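Local coordinates for protein glucanase (PDB 5GXX) that probably hydrolyses internal beta-1,4-glucosidic bonds of cellulose as a family 9 endoglucanase of the clostridial cellulosome, at residues E33-A38 against H363-G368; W48-A51 against K56-L59; H119-S124 against K130-P135. The protein carries 1 engineered substitution. All coordinates share one frame; numbering follows the deposited sequence.

Contact 1: E33-A38 against H363-G368; sequences EWRGDA and HRTAHG
Thr365 CG2 lies at the edge of the Trp34 indole, near its plane, 3.8 Å from Trp34 CZ3. Ala366 N approaches this ring obliquely, 3.8 Å from Trp34 CZ3. Ala366 CB is 3.9 Å from Trp34 CH2. The contact is a loop-to-helix junction inside the family 9 glycosyl hydrolase domain. An irregular loop after helix 7-20 meets the short helix 364-367, about one turn long. OG1 of Thr365 stands beside the backbone N (chi1 -60°), where it accepts from Ala125 N. This leaves CG2 anti to the N and facing the loop. The Arg35 chain bends at chi2 (-59°), which brings its CD to 3.6 Å from Thr365 CG2. The guanidinium beyond is held by other partners: NE forms a salt bridge with Glu126 and NH1 donates to Gln22 O. No hydrogen bond crosses between the two segments; they meet through van der Waals contact. The helix start is fixed separately. His363 is the N-cap, and Gln21 OE1 pairs with its NE2. At the other nitrogen, Ala366 N donates to His363 ND1 in the ring plane, at 3.0 Å and 155°.

Contact 2: W48-A51 against K56-L59; sequences WYDA and KFNL
Asp50 and Phe57 meet with their flat groups at right angles, carboxylate plane 90° to ring plane. Asp50 CB comes in at the ring edge, 3.9 Å from Phe57 CD2. With CG anti to the backbone N (chi1 180°), the carboxylate also comes close to this corner of the ring, CG being 4.0 Å from Phe57 CD2. Asp50 OD2 bonds to Tyr191 OH, and the Tyr191 ring packs edge-to-face with Phe57, so one tyrosine meets both partners. Lys56 runs its extended chain past Trp48 O and the Tyr49 ring. Its CG is 3.9 Å from Trp48 O, and its CE passes obliquely by the ring, 4.4 Å from Tyr49 CE1. Its NZ goes on to Gly46 O and Val44 O. Asp50 starts the DAGD sequence characteristic of family 9, and a bound Tris lies about 4 Å from the Phe57 side chain, consistent with a place beside the substrate cleft. The segments share no direct hydrogen bond. A water joins them instead, donating to Trp48 O at 2.9 Å and accepting from Phe57 N at 2.9 Å. It satisfies two backbone groups that lie too far apart to bond directly.

Contact 3: H119-S124 against K130-P135; sequences HKWWGS and KEMTRP
The connection from helix 115-120 through helix 128-131 to strand 136-139 folds back on itself here, near the junction of the family 9 catalytic domain with the C-terminal beta-rich part. Its central pair is Trp121 and Glu131. Glu131 CG lies over one face of the indole, in a CH-pi contact with the five-membered ring: 3.6 Å from CG to the ring centroid and 15° off the normal. The nearest ring atom is Trp121 CD1, 3.5 Å from Glu131 CG. The bend at chi2 (66°) turns CD back over the ring, and chi3 sets the carboxylate almost parallel to the indole, the planes 7° apart. The two side chains run past each other in opposite directions. Over the opposite face sits the backbone N of Gly123, 3.7 Å above the plane and offset toward the rim. Glycine has no side chain to keep the ring from lying close to the backbone. Ser124 O is at the ring edge. Met132 adds an apolar touch, its CE 3.8 Å from Trp121 CB. Trp121 NE1 donates to Ile543 O, which belongs to the loop between strands 527-534 and 549-557. Lys130 NZ pairs with Thr538 OG1 of the same loop. Trp121 follows helix 115-120, and Glu131 lies in the weakly bonded helix 128-131. Past Met132 the chain enters strand 136-139, an outer strand of the small antiparallel sheet with 108-112 and 56-57.

From the N terminus, the chain leaves helix 7-20 and enters 33-38, the first half of contact 1, which is completed only at 363-368, more than 300 residues later. Contacts 2 and 3 are both nested within that long loop and follow one another without crossing. Contact 2 closes a short loop running into strand 56-57 and the start of helix 58-75. Contact 3 closes the connection from helix 115-120 through helix 128-131 to strand 136-139. The three also touch directly. Arg364 NE probably bonds to Trp121 O and His367 ND1 to Trp122 NE1, tying contact 1 to contact 3. Ala38 packs on Tyr49, joining contact 1 to contact 2, and Tyr49 and Lys56 pack near Arg134 of contact 3.

Contact 1: E33-A38 against H363-G368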
loop_
_atom_site.group_PDB
_atom_site.type_symbol
_atom_site.label_atom_id
_atom_site.label_comp_id
_atom_site.label_asym_id
_atom_site.label_seq_id
_atom_site.Cartn_x
_atom_site.Cartn_y
_atom_site.Cartn_z
ATOM N N GLU A 33 8.362 -28.241 -25.714
ATOM C CA GLU A 33 7.360 -27.308 -26.235
ATOM C C GLU A 33 7.183 -26.122 -25.309
ATOM O O GLU A 33 6.802 -25.039 -25.767
ATOM C CB GLU A 33 6.007 -28.006 -26.449
ATOM C CG GLU A 33 5.373 -28.526 -25.177
ATOM C CD GLU A 33 4.005 -29.122 -25.438
ATOM O OE1 GLU A 33 3.189 -28.446 -26.105
ATOM O OE2 GLU A 33 3.742 -30.251 -24.981
ATOM N N TRP A 34 7.474 -26.326 -24.027
ATOM C CA TRP A 34 7.351 -25.258 -23.029
ATOM C C TRP A 34 8.656 -24.512 -22.759
ATOM O O TRP A 34 8.753 -23.791 -21.755
ATOM C CB TRP A 34 6.802 -25.831 -21.723
ATOM C CG TRP A 34 7.471 -27.094 -21.228
ATOM C CD1 TRP A 34 7.171 -28.380 -21.589
ATOM C CD2 TRP A 34 8.548 -27.182 -20.281
ATOM N NE1 TRP A 34 7.985 -29.260 -20.912
ATOM C CE2 TRP A 34 8.822 -28.557 -20.089
ATOM C CE3 TRP A 34 9.276 -26.237 -19.544
ATOM C CZ2 TRP A 34 9.812 -29.009 -19.212
ATOM C CZ3 TRP A 34 10.265 -26.690 -18.662
ATOM C CH2 TRP A 34 10.524 -28.066 -18.513
ATOM N N ARG A 35 9.664 -24.672 -23.615
ATOM C CA ARG A 35 10.873 -23.861 -23.507
ATOM C C ARG A 35 11.066 -23.042 -24.775
ATOM O O ARG A 35 10.945 -23.563 -25.885
ATOM C CB ARG A 35 12.125 -24.706 -23.261
ATOM C CG ARG A 35 12.281 -25.341 -21.862
ATOM C CD ARG A 35 12.294 -24.333 -20.697
ATOM N NE ARG A 35 12.977 -23.108 -21.118
ATOM C CZ ARG A 35 14.291 -23.041 -21.332
ATOM N NH1 ARG A 35 15.094 -24.063 -21.031
ATOM N NH2 ARG A 35 14.825 -21.923 -21.831
ATOM N N GLY A 36 11.370 -21.756 -24.605
ATOM C CA GLY A 36 11.769 -20.890 -25.708
ATOM C C GLY A 36 13.107 -20.253 -25.373
ATOM O O GLY A 36 13.637 -20.503 -24.288
ATOM N N ASP A 37 13.619 -19.396 -26.263
ATOM C CA ASP A 37 14.820 -18.601 -25.993
ATOM C C ASP A 37 14.631 -17.840 -24.684
ATOM O O ASP A 37 13.556 -17.285 -24.407
ATOM C CB ASP A 37 15.095 -17.596 -27.121
ATOM C CG ASP A 37 15.571 -18.253 -28.399
ATOM O OD1 ASP A 37 15.941 -19.444 -28.392
ATOM O OD2 ASP A 37 15.558 -17.566 -29.446
ATOM N N ALA A 38 15.676 -17.873 -23.865
ATOM C CA ALA A 38 15.645 -17.226 -22.558
ATOM C C ALA A 38 17.034 -16.684 -22.251
ATOM O O ALA A 38 18.029 -17.141 -22.811
ATOM C CB ALA A 38 15.194 -18.217 -21.469
ATOM N N HIS A 363 11.512 -27.084 -9.500
ATOM C CA HIS A 363 11.981 -26.609 -10.804
ATOM C C HIS A 363 11.009 -25.539 -11.289
ATOM O O HIS A 363 9.820 -25.801 -11.527
ATOM C CB HIS A 363 12.073 -27.777 -11.802
ATOM C CG HIS A 363 12.783 -27.432 -13.072
ATOM N ND1 HIS A 363 12.192 -26.676 -14.069
ATOM C CD2 HIS A 363 14.021 -27.745 -13.516
ATOM C CE1 HIS A 363 13.048 -26.531 -15.064
ATOM N NE2 HIS A 363 14.159 -27.178 -14.758
ATOM N N ARG A 364 11.521 -24.318 -11.404
ATOM C CA ARG A 364 10.685 -23.147 -11.671
ATOM C C ARG A 364 9.960 -23.183 -13.013
ATOM O O ARG A 364 8.750 -22.956 -13.095
ATOM C CB ARG A 364 11.576 -21.902 -11.622
ATOM C CG ARG A 364 11.870 -21.455 -10.195
ATOM C CD ARG A 364 13.097 -20.565 -10.175
ATOM N NE ARG A 364 13.529 -20.128 -8.843
ATOM C CZ ARG A 364 14.301 -20.849 -8.036
ATOM N NH1 ARG A 364 14.725 -22.056 -8.393
ATOM N NH2 ARG A 364 14.634 -20.377 -6.834
ATOM N N THR A 365 10.714 -23.493 -14.059
ATOM C CA THR A 365 10.141 -23.389 -15.389
ATOM C C THR A 365 9.232 -24.569 -15.686
ATOM O O THR A 365 8.217 -24.385 -16.367
ATOM C CB THR A 365 11.232 -23.169 -16.447
ATOM O OG1 THR A 365 11.928 -21.954 -16.135
ATOM C CG2 THR A 365 10.636 -23.001 -17.846
ATOM N N ALA A 366 9.515 -25.735 -15.104
ATOM C CA ALA A 366 8.585 -26.856 -15.281
ATOM C C ALA A 366 7.274 -26.629 -14.535
ATOM O O ALA A 366 6.214 -27.116 -14.940
ATOM C CB ALA A 366 9.217 -28.166 -14.835
ATOM N N HIS A 367 7.340 -25.889 -13.432
ATOM C CA HIS A 367 6.176 -25.557 -12.625
ATOM C C HIS A 367 5.210 -24.649 -13.387
ATOM O O HIS A 367 4.022 -24.972 -13.496
ATOM C CB HIS A 367 6.647 -24.925 -11.314
ATOM C CG HIS A 367 5.540 -24.489 -10.407
ATOM N ND1 HIS A 367 5.658 -23.396 -9.572
ATOM C CD2 HIS A 367 4.294 -24.984 -10.207
ATOM C CE1 HIS A 367 4.534 -23.244 -8.892
ATOM N NE2 HIS A 367 3.692 -24.195 -9.259
ATOM N N GLY A 368 5.729 -23.523 -13.868
ATOM C CA GLY A 368 4.921 -22.597 -14.649
ATOM C C GLY A 368 4.022 -21.694 -13.823
ATOM O O GLY A 368 2.839 -21.568 -14.126
#

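Contact 2: W48-A51 against K56-L59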
loop_
_atom_site.group_PDB
_atom_site.type_symbol
_atom_site.label_atom_id
_atom_site.label_comp_id
_atom_site.label_asym_id
_atom_site.label_seq_id
_atom_site.Cartn_x
_atom_site.Cartn_y
_atom_site.Cartn_z
ATOM N N TRP A 48 23.713 -24.564 -19.940
ATOM C CA TRP A 48 22.583 -25.056 -19.153
ATOM C C TRP A 48 22.345 -24.232 -17.903
ATOM O O TRP A 48 23.318 -23.896 -17.221
ATOM C CB TRP A 48 22.805 -26.485 -18.657
ATOM C CG TRP A 48 22.914 -27.536 -19.731
ATOM C CD1 TRP A 48 22.129 -27.669 -20.860
ATOM C CD2 TRP A 48 23.864 -28.605 -19.774
ATOM N NE1 TRP A 48 22.532 -28.774 -21.588
ATOM C CE2 TRP A 48 23.607 -29.349 -20.952
ATOM C CE3 TRP A 48 24.912 -29.015 -18.932
ATOM C CZ2 TRP A 48 24.345 -30.479 -21.294
ATOM C CZ3 TRP A 48 25.653 -30.130 -19.284
ATOM C CH2 TRP A 48 25.365 -30.852 -20.457
ATOM N N TYR A 49 21.071 -24.001 -17.574
ATOM C CA TYR A 49 20.726 -23.589 -16.208
ATOM C C TYR A 49 21.076 -24.746 -15.288
ATOM O O TYR A 49 20.939 -25.928 -15.658
ATOM C CB TYR A 49 19.246 -23.222 -16.080
ATOM C CG TYR A 49 18.864 -22.160 -17.071
ATOM C CD1 TYR A 49 19.565 -20.958 -17.110
ATOM C CD2 TYR A 49 17.822 -22.357 -17.975
ATOM C CE1 TYR A 49 19.243 -19.973 -18.020
ATOM C CE2 TYR A 49 17.473 -21.371 -18.883
ATOM C CZ TYR A 49 18.187 -20.182 -18.896
ATOM O OH TYR A 49 17.870 -19.240 -19.847
ATOM N N ASP A 50 21.532 -24.439 -14.080
ATOM C CA ASP A 50 22.094 -25.504 -13.257
ATOM C C ASP A 50 21.077 -26.527 -12.749
ATOM O O ASP A 50 21.275 -27.749 -12.879
ATOM C CB ASP A 50 22.840 -24.903 -12.063
ATOM C CG ASP A 50 23.436 -25.974 -11.181
ATOM O OD1 ASP A 50 24.347 -26.697 -11.648
ATOM O OD2 ASP A 50 22.966 -26.095 -10.023
ATOM N N ALA A 51 19.983 -26.024 -12.200
ATOM C CA ALA A 51 19.090 -26.875 -11.432
ATOM C C ALA A 51 17.672 -26.405 -11.741
ATOM O O ALA A 51 17.339 -26.281 -12.922
ATOM C CB ALA A 51 19.419 -26.854 -9.937
ATOM N N LYS A 56 23.948 -20.023 -14.425
ATOM C CA LYS A 56 24.928 -20.852 -15.116
ATOM C C LYS A 56 26.151 -20.940 -14.197
ATOM O O LYS A 56 26.924 -19.986 -14.024
ATOM C CB LYS A 56 25.230 -20.307 -16.525
ATOM C CG LYS A 56 24.004 -20.068 -17.399
ATOM C CD LYS A 56 24.423 -19.559 -18.776
ATOM C CE LYS A 56 23.239 -19.052 -19.546
ATOM N NZ LYS A 56 23.712 -18.536 -20.854
ATOM N N PHE A 57 26.298 -22.089 -13.543
ATOM C CA PHE A 57 27.407 -22.356 -12.630
ATOM C C PHE A 57 28.395 -23.262 -13.349
ATOM O O PHE A 57 28.124 -24.452 -13.499
ATOM C CB PHE A 57 26.957 -23.088 -11.362
ATOM C CG PHE A 57 26.276 -22.228 -10.323
ATOM C CD1 PHE A 57 26.982 -21.258 -9.627
ATOM C CD2 PHE A 57 24.962 -22.496 -9.931
ATOM C CE1 PHE A 57 26.359 -20.527 -8.613
ATOM C CE2 PHE A 57 24.322 -21.770 -8.926
ATOM C CZ PHE A 57 25.034 -20.776 -8.251
ATOM N N ASN A 58 29.524 -22.737 -13.806
ATOM C CA ASN A 58 30.370 -23.503 -14.717
ATOM C C ASN A 58 31.008 -24.757 -14.135
ATOM O O ASN A 58 31.318 -25.663 -14.903
ATOM C CB ASN A 58 31.498 -22.642 -15.310
ATOM C CG ASN A 58 31.037 -21.710 -16.414
ATOM O OD1 ASN A 58 29.896 -21.251 -16.416
ATOM N ND2 ASN A 58 31.929 -21.449 -17.376
ATOM N N LEU A 59 31.236 -24.808 -12.823
ATOM C CA LEU A 59 31.879 -25.989 -12.244
ATOM C C LEU A 59 30.972 -27.218 -12.397
ATOM O O LEU A 59 31.385 -28.188 -13.034
ATOM C CB LEU A 59 32.379 -25.770 -10.806
ATOM C CG LEU A 59 33.079 -26.945 -10.108
ATOM C CD1 LEU A 59 34.273 -27.475 -10.902
ATOM C CD2 LEU A 59 33.517 -26.512 -8.713
HETATM O O HOH W 1 24.855 -24.284 -14.801
#

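Contact 3: H119-S124 against K130-P135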
loop_
_atom_site.group_PDB
_atom_site.type_symbol
_atom_site.label_atom_id
_atom_site.label_comp_id
_atom_site.label_asym_id
_atom_site.label_seq_id
_atom_site.Cartn_x
_atom_site.Cartn_y
_atom_site.Cartn_z
ATOM N N HIS A 119 17.755 -17.110 -6.904
ATOM C CA HIS A 119 16.970 -18.032 -6.092
ATOM C C HIS A 119 15.830 -17.365 -5.348
ATOM O O HIS A 119 14.844 -18.017 -5.005
ATOM C CB HIS A 119 17.903 -18.776 -5.132
ATOM C CG HIS A 119 18.824 -19.714 -5.842
ATOM N ND1 HIS A 119 19.682 -20.558 -5.176
ATOM C CD2 HIS A 119 19.004 -19.951 -7.163
ATOM C CE1 HIS A 119 20.364 -21.270 -6.057
ATOM N NE2 HIS A 119 19.963 -20.929 -7.268
ATOM N N LYS A 120 15.925 -16.053 -5.154
ATOM C CA LYS A 120 14.869 -15.356 -4.425
ATOM C C LYS A 120 13.561 -15.276 -5.218
ATOM O O LYS A 120 12.485 -15.088 -4.646
ATOM C CB LYS A 120 15.372 -13.962 -4.062
ATOM C CG LYS A 120 14.630 -13.295 -2.934
ATOM C CD LYS A 120 15.307 -11.960 -2.623
ATOM C CE LYS A 120 14.340 -10.960 -2.002
ATOM N NZ LYS A 120 13.497 -11.578 -0.936
ATOM N N TRP A 121 13.649 -15.463 -6.534
ATOM C CA TRP A 121 12.504 -15.296 -7.427
ATOM C C TRP A 121 12.110 -16.651 -8.007
ATOM O O TRP A 121 12.980 -17.450 -8.364
ATOM C CB TRP A 121 12.862 -14.322 -8.553
ATOM C CG TRP A 121 11.788 -14.116 -9.589
ATOM C CD1 TRP A 121 10.670 -13.340 -9.474
ATOM C CD2 TRP A 121 11.745 -14.695 -10.898
ATOM N NE1 TRP A 121 9.936 -13.392 -10.639
ATOM C CE2 TRP A 121 10.570 -14.222 -11.528
ATOM C CE3 TRP A 121 12.586 -15.573 -11.598
ATOM C CZ2 TRP A 121 10.213 -14.585 -12.829
ATOM C CZ3 TRP A 121 12.231 -15.931 -12.890
ATOM C CH2 TRP A 121 11.057 -15.434 -13.493
ATOM N N TRP A 122 10.804 -16.870 -8.116
ATOM C CA TRP A 122 10.220 -18.125 -8.592
ATOM C C TRP A 122 9.407 -17.801 -9.850
ATOM O O TRP A 122 8.384 -17.126 -9.781
ATOM C CB TRP A 122 9.338 -18.782 -7.515
ATOM C CG TRP A 122 9.056 -20.233 -7.830
ATOM C CD1 TRP A 122 7.988 -20.730 -8.522
ATOM C CD2 TRP A 122 9.891 -21.355 -7.521
ATOM N NE1 TRP A 122 8.085 -22.103 -8.629
ATOM C CE2 TRP A 122 9.252 -22.510 -8.030
ATOM C CE3 TRP A 122 11.112 -21.504 -6.849
ATOM C CZ2 TRP A 122 9.792 -23.793 -7.880
ATOM C CZ3 TRP A 122 11.646 -22.777 -6.706
ATOM C CH2 TRP A 122 11.008 -23.894 -7.246
ATOM N N GLY A 123 9.879 -18.243 -11.009
ATOM C CA GLY A 123 9.168 -18.003 -12.259
ATOM C C GLY A 123 9.962 -18.578 -13.416
ATOM O O GLY A 123 11.043 -19.133 -13.216
ATOM N N SER A 124 9.423 -18.432 -14.622
ATOM C CA SER A 124 9.921 -19.131 -15.800
ATOM C C SER A 124 11.105 -18.417 -16.448
ATOM O O SER A 124 11.165 -17.178 -16.484
ATOM C CB SER A 124 8.782 -19.313 -16.812
ATOM O OG SER A 124 7.772 -20.149 -16.255
ATOM N N LYS A 130 12.575 -9.528 -17.167
ATOM C CA LYS A 130 11.626 -8.522 -16.705
ATOM C C LYS A 130 11.732 -8.303 -15.200
ATOM O O LYS A 130 11.393 -7.222 -14.714
ATOM C CB LYS A 130 10.186 -8.893 -17.081
ATOM C CG LYS A 130 9.892 -8.942 -18.587
ATOM C CD LYS A 130 10.063 -7.599 -19.304
ATOM C CE LYS A 130 9.061 -6.550 -18.878
ATOM N NZ LYS A 130 8.924 -5.491 -19.936
ATOM N N GLU A 131 12.213 -9.313 -14.474
ATOM C CA GLU A 131 12.376 -9.254 -13.022
ATOM C C GLU A 131 13.726 -8.680 -12.572
ATOM O O GLU A 131 13.784 -7.893 -11.620
ATOM C CB GLU A 131 12.165 -10.650 -12.413
ATOM C CG GLU A 131 12.491 -10.755 -10.917
ATOM C CD GLU A 131 11.550 -9.950 -10.035
ATOM O OE1 GLU A 131 10.457 -9.562 -10.495
ATOM O OE2 GLU A 131 11.886 -9.719 -8.857
ATOM N N MET A 132 14.814 -9.072 -13.229
ATOM C CA MET A 132 16.161 -8.699 -12.805
ATOM C C MET A 132 17.153 -8.672 -13.964
ATOM O O MET A 132 16.894 -9.223 -15.035
ATOM C CB MET A 132 16.655 -9.652 -11.716
ATOM C CG MET A 132 17.059 -11.036 -12.243
ATOM S SD MET A 132 17.343 -12.275 -10.966
ATOM C CE MET A 132 15.690 -12.659 -10.408
ATOM N N THR A 133 18.295 -8.040 -13.710
ATOM C CA THR A 133 19.410 -7.938 -14.649
ATOM C C THR A 133 20.565 -8.805 -14.152
ATOM O O THR A 133 21.013 -8.694 -13.008
ATOM C CB THR A 133 19.850 -6.463 -14.841
ATOM O OG1 THR A 133 18.722 -5.714 -15.304
ATOM C CG2 THR A 133 20.947 -6.344 -15.887
ATOM N N ARG A 134 21.034 -9.689 -15.023
ATOM C CA ARG A 134 21.925 -10.754 -14.600
ATOM C C ARG A 134 23.399 -10.406 -14.798
ATOM O O ARG A 134 23.834 -10.125 -15.922
ATOM C CB ARG A 134 21.598 -12.027 -15.384
ATOM C CG ARG A 134 20.251 -12.595 -15.014
ATOM C CD ARG A 134 19.616 -13.391 -16.152
ATOM N NE ARG A 134 20.383 -14.523 -16.676
ATOM C CZ ARG A 134 20.490 -15.707 -16.076
ATOM N NH1 ARG A 134 19.932 -15.911 -14.891
ATOM N NH2 ARG A 134 21.173 -16.687 -16.664
ATOM N N PRO A 135 24.182 -10.474 -13.712
ATOM C CA PRO A 135 25.608 -10.222 -13.852
ATOM C C PRO A 135 26.381 -11.397 -14.453
ATOM O O PRO A 135 25.838 -12.496 -14.614
ATOM C CB PRO A 135 26.056 -10.006 -12.406
ATOM C CG PRO A 135 25.151 -10.884 -11.628
ATOM C CD PRO A 135 23.810 -10.725 -12.306
#